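Long-range contacts in alpha-fucosidase (Bifidobacterium bifidum, PDB 2EAB), which is the catalytic part of a family 95 glycoside hydrolase, a 1,2-alpha-L-fucosidase that probably hydrolyses terminal alpha-1,2-linked fucose from glycans: residues 391-399 against 417-428; 675-686 against 703-713. All coordinates share one frame; numbering follows the deposited sequence.

Interaction 1 of 2, residues 391-399 against 417-428; sequences SQLPSNLQG and SDFHMNVNLQMN. With CA (calcium ion), chain C; EDO (1,2-ethanediol), chain D.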
loop_
_atom_site.group_PDB
_atom_site.type_symbol
_atom_site.label_atom_id
_atom_site.label_comp_id
_atom_site.label_asym_id
_atom_site.label_seq_id
_atom_site.Cartn_x
_atom_site.Cartn_y
_atom_site.Cartn_z
ATOM N N SER A 391 -5.044 7.833 11.151
ATOM C CA SER A 391 -5.797 8.005 9.908
ATOM C C SER A 391 -7.115 7.268 10.010
ATOM O O SER A 391 -7.189 6.176 10.592
ATOM C CB SER A 391 -5.030 7.442 8.713
ATOM O OG SER A 391 -3.894 8.223 8.406
ATOM N N GLN A 392 -8.155 7.852 9.435
ATOM C CA GLN A 392 -9.435 7.163 9.389
ATOM C C GLN A 392 -9.487 6.088 8.311
ATOM O O GLN A 392 -10.248 5.136 8.439
ATOM C CB GLN A 392 -10.578 8.155 9.210
ATOM C CG GLN A 392 -10.708 9.126 10.367
ATOM C CD GLN A 392 -12.047 9.808 10.386
ATOM O OE1 GLN A 392 -13.052 9.204 10.743
ATOM N NE2 GLN A 392 -12.071 11.075 9.994
ATOM N N LEU A 393 -8.683 6.249 7.262
ATOM C CA LEU A 393 -8.665 5.328 6.132
ATOM C C LEU A 393 -7.228 4.994 5.752
ATOM O O LEU A 393 -6.330 5.810 5.957
ATOM C CB LEU A 393 -9.409 5.935 4.934
ATOM C CG LEU A 393 -10.927 6.060 5.122
ATOM C CD1 LEU A 393 -11.547 6.953 4.062
ATOM C CD2 LEU A 393 -11.612 4.700 5.156
ATOM N N PRO A 394 -7.006 3.796 5.182
ATOM C CA PRO A 394 -5.665 3.469 4.722
ATOM C C PRO A 394 -5.353 4.290 3.480
ATOM O O PRO A 394 -6.235 4.989 2.943
ATOM C CB PRO A 394 -5.765 1.977 4.386
ATOM C CG PRO A 394 -7.195 1.735 4.108
ATOM C CD PRO A 394 -7.974 2.717 4.915
ATOM N N SER A 395 -4.111 4.210 3.018
ATOM C CA SER A 395 -3.757 4.810 1.744
ATOM C C SER A 395 -4.616 4.214 0.624
ATOM O O SER A 395 -4.860 3.007 0.592
ATOM C CB SER A 395 -2.279 4.580 1.458
ATOM O OG SER A 395 -1.957 3.217 1.644
ATOM N N ASN A 396 -5.093 5.071 -0.276
ATOM C CA ASN A 396 -5.856 4.623 -1.442
ATOM C C ASN A 396 -4.929 4.507 -2.666
ATOM O O ASN A 396 -3.702 4.493 -2.514
ATOM C CB ASN A 396 -7.106 5.508 -1.679
ATOM C CG ASN A 396 -6.774 6.966 -1.960
ATOM O OD1 ASN A 396 -5.887 7.276 -2.753
ATOM N ND2 ASN A 396 -7.533 7.873 -1.341
ATOM N N LEU A 397 -5.489 4.391 -3.868
ATOM C CA LEU A 397 -4.662 4.236 -5.070
ATOM C C LEU A 397 -3.683 5.391 -5.277
ATOM O O LEU A 397 -2.712 5.246 -6.026
ATOM C CB LEU A 397 -5.526 4.100 -6.329
ATOM C CG LEU A 397 -6.203 2.763 -6.615
ATOM C CD1 LEU A 397 -7.055 2.896 -7.858
ATOM C CD2 LEU A 397 -5.175 1.651 -6.792
ATOM N N GLN A 398 -3.945 6.523 -4.624
ATOM C CA GLN A 398 -3.117 7.717 -4.741
ATOM C C GLN A 398 -2.602 8.202 -3.387
ATOM O O GLN A 398 -2.139 9.335 -3.260
ATOM C CB GLN A 398 -3.878 8.824 -5.490
ATOM C CG GLN A 398 -4.180 8.413 -6.925
ATOM C CD GLN A 398 -4.906 9.463 -7.748
ATOM O OE1 GLN A 398 -4.826 10.664 -7.476
ATOM N NE2 GLN A 398 -5.589 9.014 -8.789
ATOM N N GLY A 399 -2.644 7.314 -2.392
ATOM C CA GLY A 399 -2.253 7.663 -1.032
ATOM C C GLY A 399 -3.368 8.484 -0.424
ATOM O O GLY A 399 -4.368 7.935 0.047
ATOM N N SER A 417 -9.628 6.547 -7.590
ATOM C CA SER A 417 -8.573 6.629 -6.565
ATOM C C SER A 417 -8.992 5.831 -5.326
ATOM O O SER A 417 -8.863 6.284 -4.187
ATOM C CB SER A 417 -8.234 8.084 -6.224
ATOM O OG SER A 417 -7.087 8.145 -5.387
ATOM N N ASP A 418 -9.497 4.630 -5.579
ATOM C CA ASP A 418 -10.210 3.856 -4.573
ATOM C C ASP A 418 -9.305 2.899 -3.785
ATOM O O ASP A 418 -8.076 3.045 -3.769
ATOM C CB ASP A 418 -11.426 3.140 -5.212
ATOM C CG ASP A 418 -11.038 2.006 -6.159
ATOM O OD1 ASP A 418 -9.838 1.692 -6.246
ATOM O OD2 ASP A 418 -11.936 1.415 -6.802
ATOM N N PHE A 419 -9.932 1.945 -3.107
ATOM C CA PHE A 419 -9.230 0.851 -2.446
ATOM C C PHE A 419 -9.362 -0.362 -3.362
ATOM O O PHE A 419 -10.422 -0.991 -3.434
ATOM C CB PHE A 419 -9.802 0.626 -1.043
ATOM C CG PHE A 419 -9.774 1.869 -0.201
ATOM C CD1 PHE A 419 -10.939 2.592 0.031
ATOM C CD2 PHE A 419 -8.566 2.357 0.305
ATOM C CE1 PHE A 419 -10.913 3.763 0.781
ATOM C CE2 PHE A 419 -8.534 3.529 1.061
ATOM C CZ PHE A 419 -9.713 4.234 1.297
ATOM N N HIS A 420 -8.292 -0.653 -4.104
ATOM C CA HIS A 420 -8.296 -1.711 -5.113
ATOM C C HIS A 420 -7.614 -2.919 -4.503
ATOM O O HIS A 420 -6.383 -2.957 -4.393
ATOM C CB HIS A 420 -7.567 -1.276 -6.393
ATOM C CG HIS A 420 -8.464 -1.148 -7.583
ATOM N ND1 HIS A 420 -8.449 -2.019 -8.653
ATOM C CD2 HIS A 420 -9.419 -0.234 -7.859
ATOM C CE1 HIS A 420 -9.355 -1.636 -9.536
ATOM N NE2 HIS A 420 -9.963 -0.559 -9.075
ATOM N N MET A 421 -8.413 -3.899 -4.100
ATOM C CA MET A 421 -7.970 -4.898 -3.136
ATOM C C MET A 421 -7.590 -6.238 -3.766
ATOM O O MET A 421 -7.644 -7.275 -3.111
ATOM C CB MET A 421 -9.038 -5.056 -2.045
ATOM C CG MET A 421 -8.511 -5.522 -0.698
ATOM S SD MET A 421 -9.731 -5.321 0.605
ATOM C CE MET A 421 -10.844 -6.675 0.228
ATOM N N ASN A 422 -7.165 -6.213 -5.026
ATOM C CA ASN A 422 -6.667 -7.426 -5.672
ATOM C C ASN A 422 -5.266 -7.225 -6.256
ATOM O O ASN A 422 -4.953 -7.720 -7.339
ATOM C CB ASN A 422 -7.663 -7.958 -6.715
ATOM C CG ASN A 422 -7.595 -9.476 -6.882
ATOM O OD1 ASN A 422 -7.026 -10.190 -6.054
ATOM N ND2 ASN A 422 -8.187 -9.974 -7.959
ATOM N N VAL A 423 -4.467 -6.454 -5.512
ATOM C CA VAL A 423 -2.999 -6.304 -5.598
ATOM C C VAL A 423 -2.572 -4.924 -5.101
ATOM O O VAL A 423 -1.518 -4.793 -4.479
ATOM C CB VAL A 423 -2.357 -6.608 -6.996
ATOM C CG1 VAL A 423 -2.745 -5.568 -8.049
ATOM C CG2 VAL A 423 -0.829 -6.702 -6.879
ATOM N N ASN A 424 -3.380 -3.905 -5.378
ATOM C CA ASN A 424 -2.923 -2.531 -5.194
ATOM C C ASN A 424 -2.855 -2.121 -3.732
ATOM O O ASN A 424 -1.817 -1.655 -3.263
ATOM C CB ASN A 424 -3.795 -1.550 -5.974
ATOM C CG ASN A 424 -3.910 -1.908 -7.440
ATOM O OD1 ASN A 424 -3.112 -1.459 -8.275
ATOM N ND2 ASN A 424 -4.875 -2.738 -7.762
ATOM N N LEU A 425 -3.952 -2.318 -3.010
ATOM C CA LEU A 425 -3.968 -2.008 -1.585
ATOM C C LEU A 425 -2.962 -2.877 -0.829
ATOM O O LEU A 425 -2.299 -2.411 0.104
ATOM C CB LEU A 425 -5.379 -2.159 -1.012
ATOM C CG LEU A 425 -5.559 -1.722 0.444
ATOM C CD1 LEU A 425 -5.228 -0.245 0.635
ATOM C CD2 LEU A 425 -6.962 -2.036 0.934
ATOM N N GLN A 426 -2.849 -4.137 -1.243
ATOM C CA GLN A 426 -1.841 -5.037 -0.695
ATOM C C GLN A 426 -0.448 -4.429 -0.847
ATOM O O GLN A 426 0.327 -4.386 0.112
ATOM C CB GLN A 426 -1.895 -6.397 -1.393
ATOM C CG GLN A 426 -3.090 -7.273 -1.013
ATOM C CD GLN A 426 -4.381 -6.959 -1.761
ATOM O OE1 GLN A 426 -4.433 -6.083 -2.637
ATOM N NE2 GLN A 426 -5.435 -7.693 -1.420
ATOM N N MET A 427 -0.133 -3.964 -2.055
ATOM C CA MET A 427 1.171 -3.376 -2.346
ATOM C C MET A 427 1.462 -2.143 -1.491
ATOM O O MET A 427 2.595 -1.950 -1.039
ATOM C CB MET A 427 1.290 -3.049 -3.832
ATOM C CG MET A 427 2.701 -2.683 -4.251
ATOM S SD MET A 427 2.927 -2.505 -6.019
ATOM C CE MET A 427 2.360 -4.109 -6.607
ATOM N N ASN A 428 0.437 -1.324 -1.256
ATOM C CA ASN A 428 0.578 -0.159 -0.385
ATOM C C ASN A 428 1.102 -0.539 0.993
ATOM O O ASN A 428 1.743 0.276 1.658
ATOM C CB ASN A 428 -0.763 0.553 -0.197
ATOM C CG ASN A 428 -1.206 1.345 -1.413
ATOM O OD1 ASN A 428 -0.656 1.217 -2.505
ATOM N ND2 ASN A 428 -2.242 2.153 -1.225
HETATM CA CA CA C . -5.281 8.045 4.893
HETATM C C1 EDO D . -3.402 -10.660 -8.758
HETATM O O1 EDO D . -2.839 -10.607 -10.163
HETATM C C2 EDO D . -4.959 -10.451 -8.927
HETATM O O2 EDO D . -5.205 -9.037 -9.365
HETATM O O HOH W 1 0.613 2.894 2.526
#
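An Asx turn at Asn396, three residues after the calcium ligand Leu393 and set within the type I beta turn from Asn396 to Gly399, meets Ser417. Asn396 OD1 takes two bonds: Gln398 N lies in its carbonyl plane at 2.8 Å, closing the turn, while Ser417 OG donates to it over 3.0 Å from well above that plane. With CG placed between the backbone N and the carbonyl carbon (chi1 62°), OD1 comes round to Gln398 N, two residues on, with Ser417 OG also in range. The next residue adds a backbone bond from Leu397 N to Asp418 O. The Leu397 side chain lies alongside Asp418, and its CD2 methyl touches Asn424 CB at 3.6 Å and also packs on His420 CB. Asn428 ND2 reaches Asn396 O at 3.0 Å, across the carbonyl plane from Gly399 N, so this oxygen is gripped from both faces; the bonds from the same ND2 to Ser395 O and OG are weak. A water joins Ser395 OG to Asn428 O. Phe419 turns its ring edge to the chain, CE2 lying 3.3 Å from Pro394 O, and the Pro394 side chain runs at about a right angle to that of Phe419, CG on CE2 at 3.8 Å. Upstream, Leu393 O binds calcium at 2.7 Å together with Glu77 and Ser386. Strand 419-420 pairs antiparallel with strand 486-487, helix 442-450 lays Tyr447 on Leu393, Pro394 and Phe419, and Trp510 of helix 507-520 packs on Gln426 of the short helix 424-428.

Interaction 2 of 2, residues 675-686 against 703-713; sequences NQHRHMSHLLGL and AKTSLRYRCFK. With EDO (1,2-ethanediol), chain D.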
loop_
_atom_site.group_PDB
_atom_site.type_symbol
_atom_site.label_atom_id
_atom_site.label_comp_id
_atom_site.label_asym_id
_atom_site.label_seq_id
_atom_site.Cartn_x
_atom_site.Cartn_y
_atom_site.Cartn_z
ATOM N N ASN A 675 3.128 -15.608 -24.103
ATOM C CA ASN A 675 3.568 -15.959 -22.736
ATOM C C ASN A 675 3.847 -14.777 -21.809
ATOM O O ASN A 675 4.243 -14.971 -20.652
ATOM C CB ASN A 675 4.788 -16.893 -22.751
ATOM C CG ASN A 675 4.543 -18.167 -23.528
ATOM O OD1 ASN A 675 3.547 -18.860 -23.322
ATOM N ND2 ASN A 675 5.473 -18.494 -24.422
ATOM N N GLN A 676 3.625 -13.562 -22.302
ATOM C CA GLN A 676 3.998 -12.358 -21.564
ATOM C C GLN A 676 2.814 -11.614 -20.943
ATOM O O GLN A 676 2.832 -10.391 -20.852
ATOM C CB GLN A 676 4.785 -11.402 -22.462
ATOM C CG GLN A 676 6.158 -11.890 -22.884
ATOM C CD GLN A 676 6.889 -10.838 -23.696
ATOM O OE1 GLN A 676 7.239 -9.773 -23.187
ATOM N NE2 GLN A 676 7.105 -11.126 -24.970
ATOM N N HIS A 677 1.795 -12.346 -20.502
ATOM C CA HIS A 677 0.657 -11.708 -19.839
ATOM C C HIS A 677 1.107 -10.846 -18.659
ATOM O O HIS A 677 1.998 -11.234 -17.901
ATOM C CB HIS A 677 -0.369 -12.745 -19.389
ATOM C CG HIS A 677 -1.600 -12.147 -18.781
ATOM N ND1 HIS A 677 -2.456 -11.329 -19.488
ATOM C CD2 HIS A 677 -2.110 -12.232 -17.528
ATOM C CE1 HIS A 677 -3.438 -10.938 -18.695
ATOM N NE2 HIS A 677 -3.254 -11.473 -17.502
ATOM N N ARG A 678 0.489 -9.678 -18.513
ATOM C CA ARG A 678 0.913 -8.692 -17.519
ATOM C C ARG A 678 0.739 -9.160 -16.071
ATOM O O ARG A 678 1.604 -8.915 -15.224
ATOM C CB ARG A 678 0.191 -7.362 -17.740
ATOM C CG ARG A 678 0.733 -6.227 -16.901
ATOM C CD ARG A 678 0.210 -4.907 -17.401
ATOM N NE ARG A 678 0.799 -3.782 -16.685
ATOM C CZ ARG A 678 0.100 -2.854 -16.041
ATOM N NH1 ARG A 678 -1.230 -2.897 -16.026
ATOM N NH2 ARG A 678 0.734 -1.866 -15.428
ATOM N N HIS A 679 -0.378 -9.823 -15.788
ATOM C CA HIS A 679 -0.607 -10.401 -14.471
ATOM C C HIS A 679 0.181 -11.695 -14.309
ATOM O O HIS A 679 0.447 -12.392 -15.286
ATOM C CB HIS A 679 -2.087 -10.718 -14.278
ATOM C CG HIS A 679 -2.952 -9.518 -14.052
ATOM N ND1 HIS A 679 -3.341 -8.670 -15.067
ATOM C CD2 HIS A 679 -3.537 -9.050 -12.925
ATOM C CE1 HIS A 679 -4.108 -7.717 -14.569
ATOM N NE2 HIS A 679 -4.243 -7.924 -13.272
ATOM N N MET A 680 0.523 -12.011 -13.063
ATOM C CA MET A 680 1.133 -13.288 -12.696
ATOM C C MET A 680 0.392 -13.786 -11.459
ATOM O O MET A 680 0.975 -13.948 -10.379
ATOM C CB MET A 680 2.630 -13.127 -12.406
ATOM C CG MET A 680 3.392 -12.330 -13.457
ATOM S SD MET A 680 5.177 -12.330 -13.230
ATOM C CE MET A 680 5.312 -11.657 -11.569
ATOM N N SER A 681 -0.905 -14.013 -11.621
ATOM C CA SER A 681 -1.779 -14.282 -10.481
ATOM C C SER A 681 -1.470 -15.597 -9.778
ATOM O O SER A 681 -1.783 -15.768 -8.607
ATOM C CB SER A 681 -3.243 -14.245 -10.916
ATOM O OG SER A 681 -3.586 -12.965 -11.415
ATOM N N HIS A 682 -0.841 -16.512 -10.503
ATOM C CA HIS A 682 -0.488 -17.817 -9.959
ATOM C C HIS A 682 0.839 -17.842 -9.195
ATOM O O HIS A 682 1.253 -18.901 -8.706
ATOM C CB HIS A 682 -0.463 -18.851 -11.084
ATOM C CG HIS A 682 0.553 -18.568 -12.146
ATOM N ND1 HIS A 682 0.694 -17.327 -12.731
ATOM C CD2 HIS A 682 1.459 -19.375 -12.743
ATOM C CE1 HIS A 682 1.658 -17.383 -13.634
ATOM N NE2 HIS A 682 2.138 -18.615 -13.660
ATOM N N LEU A 683 1.498 -16.691 -9.075
ATOM C CA LEU A 683 2.781 -16.634 -8.379
ATOM C C LEU A 683 2.724 -15.944 -7.016
ATOM O O LEU A 683 3.760 -15.651 -6.428
ATOM C CB LEU A 683 3.861 -16.010 -9.270
ATOM C CG LEU A 683 4.174 -16.775 -10.562
ATOM C CD1 LEU A 683 5.274 -16.072 -11.324
ATOM C CD2 LEU A 683 4.547 -18.238 -10.302
ATOM N N LEU A 684 1.522 -15.727 -6.487
ATOM C CA LEU A 684 1.381 -15.096 -5.177
ATOM C C LEU A 684 1.958 -15.935 -4.040
ATOM O O LEU A 684 2.264 -15.401 -2.971
ATOM C CB LEU A 684 -0.078 -14.723 -4.906
ATOM C CG LEU A 684 -0.710 -13.790 -5.942
ATOM C CD1 LEU A 684 -2.116 -13.407 -5.502
ATOM C CD2 LEU A 684 0.140 -12.541 -6.199
ATOM N N GLY A 685 2.112 -17.235 -4.276
ATOM C CA GLY A 685 2.772 -18.122 -3.317
ATOM C C GLY A 685 4.273 -17.902 -3.205
ATOM O O GLY A 685 4.886 -18.271 -2.196
ATOM N N LEU A 686 4.863 -17.336 -4.263
ATOM C CA LEU A 686 6.267 -16.911 -4.292
ATOM C C LEU A 686 6.450 -15.548 -3.619
ATOM O O LEU A 686 7.378 -15.352 -2.825
ATOM C CB LEU A 686 6.775 -16.855 -5.738
ATOM C CG LEU A 686 8.107 -16.128 -5.971
ATOM C CD1 LEU A 686 9.269 -16.910 -5.395
ATOM C CD2 LEU A 686 8.331 -15.872 -7.449
ATOM N N ALA A 703 9.079 -21.640 -10.437
ATOM C CA ALA A 703 8.663 -20.244 -10.348
ATOM C C ALA A 703 9.570 -19.347 -11.183
ATOM O O ALA A 703 9.092 -18.435 -11.862
ATOM C CB ALA A 703 8.615 -19.787 -8.899
ATOM N N LYS A 704 10.873 -19.619 -11.143
ATOM C CA LYS A 704 11.821 -18.883 -11.975
ATOM C C LYS A 704 11.513 -19.076 -13.467
ATOM O O LYS A 704 11.578 -18.122 -14.242
ATOM C CB LYS A 704 13.260 -19.299 -11.656
ATOM C CG LYS A 704 13.796 -18.813 -10.309
ATOM C CD LYS A 704 15.203 -19.373 -10.104
ATOM C CE LYS A 704 15.796 -19.057 -8.745
ATOM N NZ LYS A 704 17.140 -19.693 -8.600
ATOM N N THR A 705 11.165 -20.301 -13.852
ATOM C CA THR A 705 10.768 -20.592 -15.232
ATOM C C THR A 705 9.517 -19.797 -15.611
ATOM O O THR A 705 9.474 -19.159 -16.663
ATOM C CB THR A 705 10.558 -22.097 -15.427
ATOM O OG1 THR A 705 11.818 -22.755 -15.257
ATOM C CG2 THR A 705 10.017 -22.417 -16.818
ATOM N N SER A 706 8.515 -19.811 -14.732
ATOM C CA SER A 706 7.301 -19.023 -14.942
ATOM C C SER A 706 7.602 -17.536 -15.096
ATOM O O SER A 706 7.064 -16.881 -15.996
ATOM C CB SER A 706 6.315 -19.238 -13.795
ATOM O OG SER A 706 5.748 -20.531 -13.855
ATOM N N LEU A 707 8.444 -17.003 -14.211
ATOM C CA LEU A 707 8.844 -15.602 -14.269
ATOM C C LEU A 707 9.563 -15.255 -15.566
ATOM O O LEU A 707 9.314 -14.200 -16.145
ATOM C CB LEU A 707 9.740 -15.243 -13.083
ATOM C CG LEU A 707 9.075 -15.086 -11.716
ATOM C CD1 LEU A 707 10.138 -15.017 -10.644
ATOM C CD2 LEU A 707 8.186 -13.851 -11.663
ATOM N N ARG A 708 10.458 -16.135 -16.016
ATOM C CA ARG A 708 11.212 -15.878 -17.242
ATOM C C ARG A 708 10.285 -15.744 -18.446
ATOM O O ARG A 708 10.430 -14.809 -19.236
ATOM C CB ARG A 708 12.284 -16.944 -17.490
ATOM C CG ARG A 708 13.493 -16.838 -16.561
ATOM C CD ARG A 708 14.679 -17.664 -17.057
ATOM N NE ARG A 708 14.320 -19.051 -17.347
ATOM C CZ ARG A 708 14.322 -20.043 -16.459
ATOM N NH1 ARG A 708 14.666 -19.821 -15.197
ATOM N NH2 ARG A 708 13.977 -21.268 -16.840
ATOM N N TYR A 709 9.331 -16.663 -18.580
ATOM C CA TYR A 709 8.363 -16.570 -19.668
ATOM C C TYR A 709 7.550 -15.279 -19.601
ATOM O O TYR A 709 7.296 -14.647 -20.626
ATOM C CB TYR A 709 7.424 -17.772 -19.678
ATOM C CG TYR A 709 7.994 -19.023 -20.306
ATOM C CD1 TYR A 709 8.235 -19.095 -21.681
ATOM C CD2 TYR A 709 8.259 -20.150 -19.532
ATOM C CE1 TYR A 709 8.747 -20.256 -22.264
ATOM C CE2 TYR A 709 8.767 -21.314 -20.103
ATOM C CZ TYR A 709 9.010 -21.362 -21.469
ATOM O OH TYR A 709 9.512 -22.510 -22.041
ATOM N N ARG A 710 7.143 -14.882 -18.397
ATOM C CA ARG A 710 6.325 -13.678 -18.252
ATOM C C ARG A 710 7.091 -12.371 -18.461
ATOM O O ARG A 710 6.520 -11.396 -18.949
ATOM C CB ARG A 710 5.636 -13.647 -16.890
ATOM C CG ARG A 710 4.206 -13.120 -16.940
ATOM C CD ARG A 710 3.252 -14.141 -17.554
ATOM N NE ARG A 710 2.001 -14.233 -16.801
ATOM C CZ ARG A 710 1.309 -15.354 -16.618
ATOM N NH1 ARG A 710 1.724 -16.505 -17.141
ATOM N NH2 ARG A 710 0.194 -15.319 -15.895
ATOM N N CYS A 711 8.377 -12.358 -18.110
ATOM C CA CYS A 711 9.130 -11.106 -17.962
ATOM C C CYS A 711 10.109 -10.792 -19.089
ATOM O O CYS A 711 10.639 -9.681 -19.153
ATOM C CB CYS A 711 9.874 -11.098 -16.624
ATOM S SG CYS A 711 8.791 -11.058 -15.189
ATOM N N PHE A 712 10.347 -11.769 -19.960
ATOM C CA PHE A 712 11.309 -11.641 -21.051
ATOM C C PHE A 712 10.642 -11.759 -22.419
ATOM O O PHE A 712 9.682 -12.516 -22.596
ATOM C CB PHE A 712 12.399 -12.715 -20.931
ATOM C CG PHE A 712 13.400 -12.460 -19.836
ATOM C CD1 PHE A 712 14.648 -11.924 -20.135
ATOM C CD2 PHE A 712 13.107 -12.765 -18.508
ATOM C CE1 PHE A 712 15.585 -11.687 -19.130
ATOM C CE2 PHE A 712 14.039 -12.534 -17.496
ATOM C CZ PHE A 712 15.282 -11.990 -17.809
ATOM N N LYS A 713 11.153 -10.994 -23.378
ATOM C CA LYS A 713 10.845 -11.203 -24.787
ATOM C C LYS A 713 12.161 -11.653 -25.396
ATOM O O LYS A 713 13.100 -10.861 -25.509
ATOM C CB LYS A 713 10.341 -9.914 -25.440
ATOM C CG LYS A 713 9.912 -10.073 -26.900
ATOM C CD LYS A 713 9.483 -8.751 -27.523
ATOM C CE LYS A 713 8.025 -8.421 -27.227
ATOM N NZ LYS A 713 7.584 -7.187 -27.936
HETATM C C1 EDO D . -3.402 -10.660 -8.758
HETATM O O1 EDO D . -2.839 -10.607 -10.163
HETATM C C2 EDO D . -4.959 -10.451 -8.927
HETATM O O2 EDO D . -5.205 -9.037 -9.365
HETATM O O HOH W 2 3.513 -17.207 -19.343
HETATM O O HOH W 3 6.875 -8.998 -20.165
HETATM O O HOH W 4 -2.151 -14.163 -14.292
HETATM O O HOH W 5 3.778 -19.945 -15.635
#
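Arg710, in the last turn of helix 697-711, threads its bent side chain into a hollow of the loop 675-686, within the (alpha/alpha)6-barrel catalytic domain of family 95. With its CG packed on Met680 CG, bends at chi2 and chi3 (74° and 137°) turn the guanidinium so that NE and NH2 grip His679 O side-on, at 2.8 and 3.0 Å, the oxygen lying almost in the guanidinium plane. One flat face carries His682 CE1, 3.4 Å from Arg710 NH2, the ring tilted 28° against the group; the opposite face rests on His677 CB. Glu652 completes a salt bridge to NH2. A leucine here would probably leave His679 O and Glu652 without their charged mate and the two histidines without the plate between them. Further up the helix the bumps are apolar: Leu707 CD2 bears on both Met680 CE (3.6 Å) and Leu683 CD1 (3.7 Å), while its other methyl, CD1, meets Leu686 CD2 tip to tip, and Leu686 CD2 also rests near Ala703 CB. Ser706, bonded to Ile650 N, reaches His682 NE2 through a water. Gln676 crosses Lys713 at about a right angle, NE2 against CB, and a water donates to both Gln676 OE1 and, over 2.7 Å, Arg710 O.

Both contacts lie in the family 95 catalytic domain and follow one another along the chain, but they tie different elements. Interaction 1 is central, its centre about 6 Å from that of the chain, and joins an irregular loop beside the calcium site to a short strand and helix through backbone and amide bonds. Interaction 2, its centre about 22 Å from that of the chain, packs a loop on the end of a longer helix and mixes a charged arginine with leucine and methionine packing; Tyr709 and Lys713 at its border face solvent. One ethanediol molecule lies against both, and Tyr578 of helix 577-596 meets Asn422 of the first and Ser681 of the second.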